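Local atomic coordinates of uncharacterized protein Atu2773 (Agrobacterium tumefaciens, PDB entry 2QV5), a protein that is of unknown function but belongs to the divergent polysaccharide deacetylase family, so that it may act on a carbohydrate substrate. Residues 41-46 / 65-70. Residues are numbered along the deposited sequence; the frame is centred on the assembly and turned at random.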
loop_
_atom_site.group_PDB
_atom_site.type_symbol
_atom_site.label_atom_id
_atom_site.label_comp_id
_atom_site.label_asym_id
_atom_site.label_seq_id
_atom_site.Cartn_x
_atom_site.Cartn_y
_atom_site.Cartn_z
ATOM N N LEU A 41 4.412 8.265 -10.570
ATOM C CA LEU A 41 4.331 9.735 -10.510
ATOM C C LEU A 41 5.552 10.451 -11.091
ATOM O O LEU A 41 5.407 11.418 -11.849
ATOM C CB LEU A 41 4.048 10.228 -9.082
ATOM C CG LEU A 41 2.738 9.770 -8.438
ATOM C CD1 LEU A 41 2.713 10.070 -6.930
ATOM C CD2 LEU A 41 1.497 10.340 -9.149
ATOM N N SER A 42 6.749 10.010 -10.701
ATOM C CA SER A 42 7.986 10.479 -11.328
ATOM C C SER A 42 8.635 9.342 -12.068
ATOM O O SER A 42 8.871 8.279 -11.491
ATOM C CB SER A 42 8.970 11.025 -10.294
ATOM O OG SER A 42 10.281 11.077 -10.830
ATOM N N GLN A 43 8.944 9.559 -13.339
ATOM C CA GLN A 43 9.601 8.523 -14.123
ATOM C C GLN A 43 11.017 8.204 -13.644
ATOM O O GLN A 43 11.397 7.036 -13.571
ATOM C CB GLN A 43 9.554 8.853 -15.625
ATOM C CG GLN A 43 8.122 8.968 -16.174
ATOM C CD GLN A 43 7.218 7.802 -15.758
ATOM O OE1 GLN A 43 7.493 6.647 -16.088
ATOM N NE2 GLN A 43 6.136 8.108 -15.035
ATOM N N THR A 44 11.797 9.232 -13.314
ATOM C CA THR A 44 13.149 9.017 -12.801
ATOM C C THR A 44 13.114 8.472 -11.374
ATOM O O THR A 44 13.928 7.619 -11.009
ATOM C CB THR A 44 14.035 10.293 -12.880
ATOM O OG1 THR A 44 13.309 11.426 -12.385
ATOM C CG2 THR A 44 14.485 10.556 -14.318
ATOM N N GLY A 45 12.169 8.957 -10.575
ATOM C CA GLY A 45 11.947 8.423 -9.224
ATOM C C GLY A 45 11.505 6.961 -9.195
ATOM O O GLY A 45 11.934 6.201 -8.326
ATOM N N SER A 46 10.659 6.567 -10.154
ATOM C CA SER A 46 10.187 5.182 -10.259
ATOM C C SER A 46 11.312 4.272 -10.710
ATOM O O SER A 46 11.443 3.157 -10.201
ATOM C CB SER A 46 8.992 5.070 -11.213
ATOM O OG SER A 46 7.883 5.777 -10.676
ATOM N N GLY A 65 -0.671 7.675 -12.018
ATOM C CA GLY A 65 0.697 7.673 -12.543
ATOM C C GLY A 65 0.794 7.389 -14.036
ATOM O O GLY A 65 -0.214 7.109 -14.689
ATOM N N ASN A 66 2.008 7.466 -14.576
ATOM C CA ASN A 66 2.258 7.208 -16.002
ATOM C C ASN A 66 3.243 6.049 -16.152
ATOM O O ASN A 66 3.984 5.761 -15.210
ATOM C CB ASN A 66 2.818 8.471 -16.679
ATOM C CG ASN A 66 1.882 9.665 -16.561
ATOM O OD1 ASN A 66 0.753 9.623 -17.036
ATOM N ND2 ASN A 66 2.353 10.738 -15.924
ATOM N N SER A 67 3.230 5.397 -17.326
ATOM C CA SER A 67 4.038 4.201 -17.610
ATOM C C SER A 67 3.832 3.111 -16.558
ATOM O O SER A 67 4.777 2.393 -16.197
ATOM C CB SER A 67 5.526 4.557 -17.748
ATOM O OG SER A 67 5.723 5.401 -18.867
ATOM N N LEU A 68 2.591 2.996 -16.080
ATOM C CA LEU A 68 2.252 2.045 -15.020
ATOM C C LEU A 68 2.543 0.611 -15.441
ATOM O O LEU A 68 3.096 -0.150 -14.660
ATOM C CB LEU A 68 0.799 2.202 -14.570
ATOM C CG LEU A 68 0.500 3.494 -13.791
ATOM C CD1 LEU A 68 -0.968 3.588 -13.458
ATOM C CD2 LEU A 68 1.360 3.641 -12.526
ATOM N N GLN A 69 2.205 0.274 -16.682
ATOM C CA GLN A 69 2.520 -1.046 -17.236
ATOM C C GLN A 69 4.029 -1.324 -17.258
ATOM O O GLN A 69 4.456 -2.441 -16.936
ATOM C CB GLN A 69 1.943 -1.173 -18.645
ATOM C CG GLN A 69 1.622 -2.586 -19.060
ATOM C CD GLN A 69 0.969 -2.654 -20.433
ATOM O OE1 GLN A 69 1.390 -3.427 -21.292
ATOM N NE2 GLN A 69 -0.063 -1.843 -20.642
ATOM N N ARG A 70 4.830 -0.322 -17.626
ATOM C CA ARG A 70 6.295 -0.467 -17.597
ATOM C C ARG A 70 6.802 -0.753 -16.180
ATOM O O ARG A 70 7.548 -1.717 -15.960
ATOM C CB ARG A 70 7.015 0.782 -18.146
ATOM C CG ARG A 70 8.524 0.628 -18.097
ATOM C CD ARG A 70 9.288 1.941 -18.035
ATOM N NE ARG A 70 10.722 1.664 -18.121
ATOM C CZ ARG A 70 11.645 2.524 -18.536
ATOM N NH1 ARG A 70 11.308 3.746 -18.905
ATOM N NH2 ARG A 70 12.916 2.153 -18.581
HETATM O O HOH W 1 4.593 10.571 -14.536
HETATM O O HOH W 2 8.803 6.290 -18.189
#
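Two neighbouring beta-alpha turns of a parallel alpha/beta fold meet here, where Q43, in the first turn of helix 43-52, reaches across to N66 and S67 just ahead of helix 68-78. The one direct hydrogen bond between the segments runs from Q43 NE2 to N66 O at 3.2 Å. It is fairly straight at the hydrogen, with an N-H...O angle of 151°, but the donor sits above the carbonyl plane, 66° out of it, and so misses the lone pairs. A bend at chi2 folds the glutamine chain and brings its amide across the N66 side chain at about a right angle, the two amide planes being 54° apart. Q43 NE2 also donates to a water oxygen 2.9 Å away; this water donates to L41 O, and N66 ND2 lies near it too, at a distance short enough to leave that bond doubtful. At the other end of the amide, Q43 OE1 lies 3.3 Å from S67 CB, a van der Waals approach, and accepts from W71 NE1. With W71 NE1 as donor to OE1 and N66 O as acceptor from NE2, the amide's flip should be settled and its rotation limited. S42, the residue before Q43, is the N-cap of helix 43-52: G45 N donates to S42 OG over 2.9 Å, while S46 N and S46 OG approach S42 O from opposite faces of its plane. S67 also occupies an N-cap position, but its side chain makes no capping bond. The contact is small, 200 Å² in all, and lies at the surface; its centre is about 16 Å from the centre of the chain. A backbone hydrogen bond between N66 and G40 joins the same two turns, which follow the paired parallel strands 30-39 and 58-62, and L41 packs on A62 of the latter.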